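Local coordinates for protein hydratase ChsH1 (Mycobacterium tuberculosis, PDB 4W78) that hydrates the side-chain double bond of the steroid enoyl-CoA 3-OPDC-CoA during cholesterol side-chain degradation, working in complex with ChsH2, at residues Gly139-Gln144 / Asn159-Lys164; Val119-Glu124 / Ile146-Gly151. One frame throughout, in Å; residues are numbered along the deposited sequence.

Contact 1 of 2, residues Gly139-Gln144 / Asn159-Lys164; sequences GWFINQ and NWRILK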
ATOM      1  N   GLY A 139     -21.719  26.305  -6.402  1.00 27.41           N
ATOM      2  CA  GLY A 139     -20.332  26.076  -6.049  1.00 25.29           C
ATOM      3  C   GLY A 139     -19.326  27.005  -6.695  1.00 25.21           C
ATOM      4  O   GLY A 139     -19.662  27.850  -7.528  1.00 25.79           O
ATOM      5  N   TRP A 140     -18.073  26.838  -6.293  1.00 22.15           N
ATOM      6  CA  TRP A 140     -16.960  27.583  -6.866  1.00 21.39           C
ATOM      7  C   TRP A 140     -15.935  26.607  -7.390  1.00 19.61           C
ATOM      8  O   TRP A 140     -15.646  25.606  -6.740  1.00 19.17           O
ATOM      9  CB  TRP A 140     -16.287  28.430  -5.791  1.00 20.32           C
ATOM     10  CG  TRP A 140     -17.069  29.627  -5.378  1.00 22.77           C
ATOM     11  CD1 TRP A 140     -18.229  29.644  -4.660  1.00 24.71           C
ATOM     12  CD2 TRP A 140     -16.727  30.991  -5.628  1.00 23.89           C
ATOM     13  NE1 TRP A 140     -18.638  30.938  -4.454  1.00 28.12           N
ATOM     14  CE2 TRP A 140     -17.732  31.786  -5.038  1.00 28.40           C
ATOM     15  CE3 TRP A 140     -15.666  31.621  -6.289  1.00 26.06           C
ATOM     16  CZ2 TRP A 140     -17.713  33.177  -5.096  1.00 30.15           C
ATOM     17  CZ3 TRP A 140     -15.649  33.006  -6.346  1.00 27.68           C
ATOM     18  CH2 TRP A 140     -16.669  33.768  -5.754  1.00 29.01           C
ATOM     19  N   PHE A 141     -15.382  26.882  -8.566  1.00 19.21           N
ATOM     20  CA  PHE A 141     -14.310  26.044  -9.086  1.00 18.06           C
ATOM     21  C   PHE A 141     -12.967  26.636  -8.709  1.00 17.83           C
ATOM     22  O   PHE A 141     -12.777  27.849  -8.798  1.00 19.47           O
ATOM     23  CB  PHE A 141     -14.405  25.906 -10.610  1.00 18.61           C
ATOM     24  CG  PHE A 141     -15.611  25.126 -11.082  1.00 20.64           C
ATOM     25  CD1 PHE A 141     -15.552  23.752 -11.184  1.00 21.92           C
ATOM     26  CD2 PHE A 141     -16.785  25.772 -11.429  1.00 25.25           C
ATOM     27  CE1 PHE A 141     -16.646  23.025 -11.627  1.00 24.50           C
ATOM     28  CE2 PHE A 141     -17.888  25.053 -11.868  1.00 28.94           C
ATOM     29  CZ  PHE A 141     -17.811  23.677 -11.965  1.00 27.14           C
ATOM     30  N   ILE A 142     -12.050  25.769  -8.294  1.00 16.99           N
ATOM     31  CA  ILE A 142     -10.716  26.188  -7.860  1.00 16.68           C
ATOM     32  C   ILE A 142      -9.673  25.410  -8.653  1.00 16.15           C
ATOM     33  O   ILE A 142      -9.656  24.175  -8.630  1.00 16.29           O
ATOM     34  CB  ILE A 142     -10.515  25.902  -6.372  1.00 16.96           C
ATOM     35  CG1 ILE A 142     -11.474  26.756  -5.546  1.00 19.92           C
ATOM     36  CG2 ILE A 142      -9.072  26.195  -5.961  1.00 18.08           C
ATOM     37  CD1 ILE A 142     -12.259  25.959  -4.543  1.00 22.44           C
ATOM     38  N   ASN A 143      -8.824  26.136  -9.377  1.00 15.05           N
ATOM     39  CA  ASN A 143      -7.707  25.555 -10.111  1.00 13.70           C
ATOM     40  C   ASN A 143      -6.387  25.733  -9.393  1.00 12.51           C
ATOM     41  O   ASN A 143      -6.163  26.755  -8.715  1.00 14.83           O
ATOM     42  CB  ASN A 143      -7.591  26.207 -11.486  1.00 15.46           C
ATOM     43  CG  ASN A 143      -8.780  25.901 -12.371  1.00 22.58           C
ATOM     44  OD1 ASN A 143      -8.768  24.933 -13.125  1.00 27.24           O
ATOM     45  ND2 ASN A 143      -9.820  26.711 -12.262  1.00 26.50           N
ATOM     46  N   GLN A 144      -5.517  24.745  -9.531  1.00 12.22           N
ATOM     47  CA  GLN A 144      -4.142  24.844  -9.023  1.00 11.40           C
ATOM     48  C   GLN A 144      -3.163  24.438 -10.105  1.00 12.35           C
ATOM     49  O   GLN A 144      -3.455  23.528 -10.895  1.00 16.50           O
ATOM     50  CB  GLN A 144      -3.946  23.925  -7.828  1.00 17.02           C
ATOM     51  CG  GLN A 144      -4.590  24.377  -6.535  1.00 21.19           C
ATOM     52  CD  GLN A 144      -4.281  23.402  -5.418  1.00 27.58           C
ATOM     53  OE1 GLN A 144      -5.017  22.439  -5.195  1.00 33.55           O
ATOM     54  NE2 GLN A 144      -3.168  23.623  -4.735  1.00 25.86           N
ATOM     55  N   ASN A 159      -2.363  20.654 -13.918  1.00 12.97           N
ATOM     56  CA  ASN A 159      -3.453  21.572 -13.670  1.00 14.36           C
ATOM     57  C   ASN A 159      -4.550  20.734 -13.024  1.00 13.88           C
ATOM     58  O   ASN A 159      -4.992  19.730 -13.608  1.00 18.51           O
ATOM     59  CB  ASN A 159      -3.921  22.192 -14.979  1.00 20.25           C
ATOM     60  CG  ASN A 159      -2.823  22.974 -15.687  1.00 30.02           C
ATOM     61  OD1 ASN A 159      -2.108  23.769 -15.071  1.00 34.95           O
ATOM     62  ND2 ASN A 159      -2.684  22.750 -16.992  1.00 35.76           N
ATOM     63  N   TRP A 160      -4.932  21.105 -11.802  1.00 14.85           N
ATOM     64  CA  TRP A 160      -5.862  20.340 -10.966  1.00 15.10           C
ATOM     65  C   TRP A 160      -7.071  21.222 -10.714  1.00 17.47           C
ATOM     66  O   TRP A 160      -6.910  22.360 -10.297  1.00 17.44           O
ATOM     67  CB  TRP A 160      -5.178  20.062  -9.622  1.00 19.36           C
ATOM     68  CG  TRP A 160      -5.903  19.113  -8.738  1.00 23.31           C
ATOM     69  CD1 TRP A 160      -6.670  19.393  -7.639  1.00 25.64           C
ATOM     70  CD2 TRP A 160      -5.904  17.713  -8.885  1.00 28.34           C
ATOM     71  NE1 TRP A 160      -7.164  18.221  -7.103  1.00 30.41           N
ATOM     72  CE2 TRP A 160      -6.695  17.173  -7.854  1.00 28.50           C
ATOM     73  CE3 TRP A 160      -5.301  16.856  -9.796  1.00 30.25           C
ATOM     74  CZ2 TRP A 160      -6.896  15.804  -7.721  1.00 30.27           C
ATOM     75  CZ3 TRP A 160      -5.472  15.567  -9.675  1.00 11.53           C
ATOM     76  CH2 TRP A 160      -6.275  15.009  -8.649  1.00 29.45           C
ATOM     77  N   ARG A 161      -8.275  20.719 -10.952  1.00 15.24           N
ATOM     78  CA  ARG A 161      -9.467  21.529 -10.741  1.00 14.56           C
ATOM     79  C   ARG A 161     -10.454  20.814  -9.838  1.00 14.35           C
ATOM     80  O   ARG A 161     -10.772  19.640 -10.050  1.00 17.00           O
ATOM     81  CB  ARG A 161     -10.122  21.868 -12.073  1.00 17.80           C
ATOM     82  CG  ARG A 161     -11.316  22.801 -12.015  1.00 21.26           C
ATOM     83  CD  ARG A 161     -11.791  23.003 -13.465  1.00 27.44           C
ATOM     84  NE  ARG A 161     -12.943  23.881 -13.630  1.00 34.18           N
ATOM     85  CZ  ARG A 161     -14.084  23.509 -14.210  1.00 31.88           C
ATOM     86  NH1 ARG A 161     -14.237  22.271 -14.668  1.00 36.30           N
ATOM     87  NH2 ARG A 161     -15.078  24.376 -14.332  1.00 35.15           N
ATOM     88  N   ILE A 162     -10.929  21.528  -8.824  1.00 16.50           N
ATOM     89  CA  ILE A 162     -11.942  20.987  -7.935  1.00 17.16           C
ATOM     90  C   ILE A 162     -13.135  21.916  -7.874  1.00 18.16           C
ATOM     91  O   ILE A 162     -13.053  23.095  -8.244  1.00 16.75           O
ATOM     92  CB  ILE A 162     -11.409  20.774  -6.499  1.00 18.28           C
ATOM     93  CG1 ILE A 162     -11.098  22.119  -5.833  1.00 19.92           C
ATOM     94  CG2 ILE A 162     -10.189  19.872  -6.508  1.00 18.81           C
ATOM     95  CD1 ILE A 162     -10.748  22.023  -4.335  1.00 21.95           C
ATOM     96  N   LEU A 163     -14.250  21.364  -7.407  1.00 17.93           N
ATOM     97  CA  LEU A 163     -15.469  22.116  -7.177  1.00 19.51           C
ATOM     98  C   LEU A 163     -15.815  22.032  -5.697  1.00 19.80           C
ATOM     99  O   LEU A 163     -15.954  20.932  -5.151  1.00 21.51           O
ATOM    100  CB  LEU A 163     -16.609  21.519  -8.008  1.00 21.24           C
ATOM    101  CG  LEU A 163     -18.008  22.045  -7.704  1.00 22.70           C
ATOM    102  CD1 LEU A 163     -18.156  23.522  -8.067  1.00 22.59           C
ATOM    103  CD2 LEU A 163     -19.040  21.187  -8.434  1.00 24.67           C
ATOM    104  N   LYS A 164     -15.912  23.180  -5.038  1.00 19.79           N
ATOM    105  CA  LYS A 164     -16.450  23.238  -3.680  1.00 22.94           C
ATOM    106  C   LYS A 164     -17.895  23.685  -3.780  1.00 22.56           C
ATOM    107  O   LYS A 164     -18.190  24.734  -4.355  1.00 22.62           O
ATOM    108  CB  LYS A 164     -15.670  24.237  -2.822  1.00 23.67           C
ATOM    109  CG  LYS A 164     -14.238  23.825  -2.546  1.00 23.47           C
ATOM    110  CD  LYS A 164     -14.183  22.749  -1.484  1.00 22.88           C
ATOM    111  CE  LYS A 164     -14.541  23.319  -0.122  1.00 26.08           C
ATOM    112  NZ  LYS A 164     -14.978  22.230   0.798  1.00 30.23           N
TER
HETATM  113  O   HOH W   1      -7.514  22.672  -7.409  1.00 21.18           O
HETATM  114  O   HOH W   2     -12.600  26.992 -13.809  1.00 26.52           O
HETATM  115  O   HOH W   3      -4.594  25.015 -13.416  1.00 41.80           O

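Contact 2 of 2, residues Val119-Glu124 / Ile146-Gly151; sequences VSISAE and IVWQVG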
ATOM      1  N   VAL A 119      12.336  13.973  -6.239  1.00 13.84           N
ATOM      2  CA  VAL A 119      11.374  14.960  -6.738  1.00 12.49           C
ATOM      3  C   VAL A 119      10.899  15.899  -5.633  1.00 12.86           C
ATOM      4  O   VAL A 119      10.840  15.513  -4.459  1.00 16.31           O
ATOM      5  CB  VAL A 119      10.156  14.235  -7.373  1.00 22.20           C
ATOM      6  CG1 VAL A 119       9.086  15.201  -7.806  1.00 26.05           C
ATOM      7  CG2 VAL A 119      10.613  13.382  -8.561  1.00 20.14           C
ATOM      8  N   SER A 120      10.632  17.155  -5.994  1.00 13.80           N
ATOM      9  CA  SER A 120       9.962  18.085  -5.082  1.00 13.53           C
ATOM     10  C   SER A 120       8.687  18.611  -5.735  1.00 14.93           C
ATOM     11  O   SER A 120       8.546  18.551  -6.947  1.00 15.80           O
ATOM     12  CB  SER A 120      10.872  19.256  -4.733  1.00 16.92           C
ATOM     13  OG  SER A 120      11.085  20.059  -5.880  1.00 22.85           O
ATOM     14  N   ILE A 121       7.767  19.124  -4.927  1.00 15.19           N
ATOM     15  CA  ILE A 121       6.496  19.632  -5.442  1.00 13.14           C
ATOM     16  C   ILE A 121       6.245  21.054  -4.952  1.00 12.09           C
ATOM     17  O   ILE A 121       6.549  21.384  -3.802  1.00 14.03           O
ATOM     18  CB  ILE A 121       5.319  18.711  -5.020  1.00 10.75           C
ATOM     19  CG1 ILE A 121       3.990  19.169  -5.639  1.00 11.91           C
ATOM     20  CG2 ILE A 121       5.218  18.615  -3.485  1.00 14.55           C
ATOM     21  CD1 ILE A 121       2.822  18.217  -5.331  1.00 16.00           C
ATOM     22  N   SER A 122       5.664  21.884  -5.824  1.00 11.95           N
ATOM     23  CA  SER A 122       5.278  23.257  -5.479  1.00 12.57           C
ATOM     24  C   SER A 122       3.896  23.494  -6.052  1.00 14.56           C
ATOM     25  O   SER A 122       3.600  23.032  -7.159  1.00 15.10           O
ATOM     26  CB  SER A 122       6.269  24.245  -6.085  1.00 17.85           C
ATOM     27  OG  SER A 122       5.890  25.593  -5.846  1.00 23.88           O
ATOM     28  N   ALA A 123       3.047  24.189  -5.300  1.00 12.99           N
ATOM     29  CA  ALA A 123       1.659  24.413  -5.722  1.00 13.53           C
ATOM     30  C   ALA A 123       1.343  25.900  -5.769  1.00 12.54           C
ATOM     31  O   ALA A 123       1.730  26.655  -4.879  1.00 14.76           O
ATOM     32  CB  ALA A 123       0.700  23.713  -4.773  1.00 14.17           C
ATOM     33  N   GLU A 124       0.623  26.311  -6.812  1.00 12.79           N
ATOM     34  CA  GLU A 124       0.220  27.697  -7.008  1.00 13.32           C
ATOM     35  C   GLU A 124      -1.276  27.699  -7.273  1.00 13.33           C
ATOM     36  O   GLU A 124      -1.772  26.833  -7.993  1.00 16.55           O
ATOM     37  CB  GLU A 124       0.959  28.281  -8.228  1.00 16.63           C
ATOM     38  CG  GLU A 124       0.673  29.741  -8.495  1.00 23.86           C
ATOM     39  CD  GLU A 124       0.965  30.136  -9.922  1.00 28.98           C
ATOM     40  OE1 GLU A 124       0.381  29.495 -10.818  1.00 35.19           O
ATOM     41  OE2 GLU A 124       1.757  31.077 -10.153  1.00 24.76           O
ATOM     42  N   ILE A 146       0.432  22.791 -10.291  1.00 11.41           N
ATOM     43  CA  ILE A 146       1.437  22.060  -9.528  1.00 12.13           C
ATOM     44  C   ILE A 146       2.629  21.844 -10.430  1.00 14.67           C
ATOM     45  O   ILE A 146       2.467  21.491 -11.604  1.00 14.94           O
ATOM     46  CB  ILE A 146       0.891  20.668  -9.182  1.00 16.60           C
ATOM     47  CG1 ILE A 146      -0.453  20.753  -8.455  1.00 25.86           C
ATOM     48  CG2 ILE A 146       1.937  19.807  -8.460  1.00 15.57           C
ATOM     49  CD1 ILE A 146      -0.520  21.736  -7.377  1.00 23.78           C
ATOM     50  N   VAL A 147       3.829  22.043  -9.896  1.00 12.84           N
ATOM     51  CA  VAL A 147       5.047  21.765 -10.651  1.00 14.42           C
ATOM     52  C   VAL A 147       5.958  20.843  -9.836  1.00 13.31           C
ATOM     53  O   VAL A 147       6.155  21.061  -8.636  1.00 14.11           O
ATOM     54  CB  VAL A 147       5.796  23.055 -11.032  1.00 15.96           C
ATOM     55  CG1 VAL A 147       7.068  22.742 -11.794  1.00 16.99           C
ATOM     56  CG2 VAL A 147       4.889  23.987 -11.863  1.00 15.82           C
ATOM     57  N   TRP A 148       6.479  19.806 -10.484  1.00 11.29           N
ATOM     58  CA  TRP A 148       7.474  18.938  -9.868  1.00 10.69           C
ATOM     59  C   TRP A 148       8.838  19.208 -10.464  1.00 12.81           C
ATOM     60  O   TRP A 148       8.978  19.400 -11.683  1.00 13.76           O
ATOM     61  CB  TRP A 148       7.148  17.456 -10.073  1.00 12.15           C
ATOM     62  CG  TRP A 148       5.947  16.958  -9.309  1.00 12.43           C
ATOM     63  CD1 TRP A 148       5.936  16.460  -8.037  1.00 13.67           C
ATOM     64  CD2 TRP A 148       4.596  16.895  -9.779  1.00 12.95           C
ATOM     65  NE1 TRP A 148       4.653  16.075  -7.689  1.00 12.24           N
ATOM     66  CE2 TRP A 148       3.819  16.331  -8.748  1.00 11.17           C
ATOM     67  CE3 TRP A 148       3.970  17.236 -10.991  1.00 14.70           C
ATOM     68  CZ2 TRP A 148       2.445  16.120  -8.876  1.00 10.98           C
ATOM     69  CZ3 TRP A 148       2.601  17.010 -11.123  1.00 15.30           C
ATOM     70  CH2 TRP A 148       1.853  16.467 -10.067  1.00 12.91           C
ATOM     71  N   GLN A 149       9.843  19.180  -9.598  1.00 12.41           N
ATOM     72  CA  GLN A 149      11.217  19.415  -9.995  1.00 15.23           C
ATOM     73  C   GLN A 149      12.134  18.309  -9.502  1.00 18.05           C
ATOM     74  O   GLN A 149      11.850  17.643  -8.504  1.00 16.78           O
ATOM     75  CB  GLN A 149      11.707  20.740  -9.420  1.00 18.91           C
ATOM     76  CG  GLN A 149      10.950  21.936  -9.944  1.00 18.43           C
ATOM     77  CD  GLN A 149      11.544  23.223  -9.445  1.00 28.46           C
ATOM     78  OE1 GLN A 149      11.483  23.523  -8.253  1.00 35.51           O
ATOM     79  NE2 GLN A 149      12.152  23.981 -10.345  1.00 30.58           N
ATOM     80  N   VAL A 150      13.241  18.130 -10.210  1.00 15.52           N
ATOM     81  CA  VAL A 150      14.374  17.384  -9.684  1.00 15.70           C
ATOM     82  C   VAL A 150      15.484  18.416  -9.639  1.00 20.11           C
ATOM     83  O   VAL A 150      15.927  18.901 -10.678  1.00 22.05           O
ATOM     84  CB  VAL A 150      14.746  16.201 -10.585  1.00 16.26           C
ATOM     85  CG1 VAL A 150      16.063  15.575 -10.123  1.00 19.03           C
ATOM     86  CG2 VAL A 150      13.620  15.152 -10.583  1.00 17.37           C
ATOM     87  N   GLY A 151      15.894  18.800  -8.434  1.00 20.79           N
ATOM     88  CA  GLY A 151      16.759  19.958  -8.280  1.00 25.26           C
ATOM     89  C   GLY A 151      16.027  21.193  -8.775  1.00 26.41           C
ATOM     90  O   GLY A 151      14.900  21.468  -8.355  1.00 27.20           O
TER
HETATM   91  O   HOH W   4      13.751  20.210  -6.268  1.00 28.72           O
HETATM   92  O   HOH W   5       8.685  21.942  -7.212  1.00 29.92           O

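Contact 1 of 2, residues Gly139-Gln144 / Asn159-Lys164
F141 is sandwiched between L163 and R161 of the facing strand. CD1 of L163 sits over the middle of one ring face, a CH-pi contact 3.9 Å from the centroid. On the opposite face the guanidinium of R161 lies flat, its plane 12° from that of the ring, in an off-centre cation-pi stack; NH2 of R161 comes 3.2 Å from CD1 of F141. The arginine chain runs extended as far as NE, chi1 to chi3 all near 180°. Its aliphatic part lies alongside N143, and a water accepts from both NE of R161 and ND2 of N143. Beyond the pair, NH1 of R161 bonds N104, and ND2 of N143 bonds the D127 carbonyl.

On the other sheet face apolar contacts prevail: CD1 of I142 meets CG of K164 at 3.5 Å, and CB of I142 faces CG1 of I162.

Six backbone bonds join W140, I142 and Q144 to K164, I162 and W160 in antiparallel hydrogen-bonded pairs.

W160 packs on I52 of the neighbouring ChsH2 chain. Strands 139-150 and 153-165 form a beta hairpin between strands 119-134 and 99-109; helix 85-94 covers its I142 face, where D93 forms a salt bridge with K164, consistent with a hotdog fold.

Contact 2 of 2, residues Val119-Glu124 / Ile146-Gly151
W148 and I121 lie side by side on one face of the sheet, pointing the same way. The isoleucine's CG1 stands over the pyrrole half of the indole in a CH-pi contact, 4.2 Å from the centroid of the five-membered ring and 28° off its normal. With chi1 at -176°, I121 turns CG1 away from its own backbone N and into the angle between W148 and I146, where CG1 of I121 is 3.5 Å from CG2 of I146. That methyl of I146 also lies above the indole plane, toward its rim. Farther along this face, CG1 of V119 reaches CD1 of W148 at 3.4 Å, and CD1 of I146 presses on CB of A123 at 3.5 Å, tight for two carbons.

Beneath these side chains the backbones are joined by two antiparallel hydrogen-bonded pairs, S120 with Q149 and S122 with V147. On the face carrying S120, S122, V147 and Q149, OG of S120 shares a water with the G151 carbonyl.

Farther out, OG1 of T71 hydrogen-bonds NE1 of W148, which would help to hold the indole's rotation, and D154 holds NE2 of Q149. Strands 119-134 and 139-150 form an antiparallel beta hairpin, consistent with the family's hotdog fold. Strand 153-165 flanks strand 139-150, with A156 and M158 touching W148; helix 67-70 also packs on that indole, and short strand 21-22 borders 119-124.

Overall arrangement
Contacts 1 and 2 share strand 139-150, which pairs through its first half with 159-164 and through its second with 119-124, on its other edge. Their centres lie about 19 Å apart, yet they meet where the strand passes from one to the other: CB of Q144 in contact 1 is 3.6 Å from O of E124 in contact 2, and NE2 of Q144 is 3.9 Å from CB of A123. Together they tie three consecutive strands into the antiparallel sheet, consistent with the hotdog fold of this thioester dehydratase family. Contact 1 also reaches the ChsH2 chain, through W160, whereas the segments of contact 2 touch no other protein chain of the assembly.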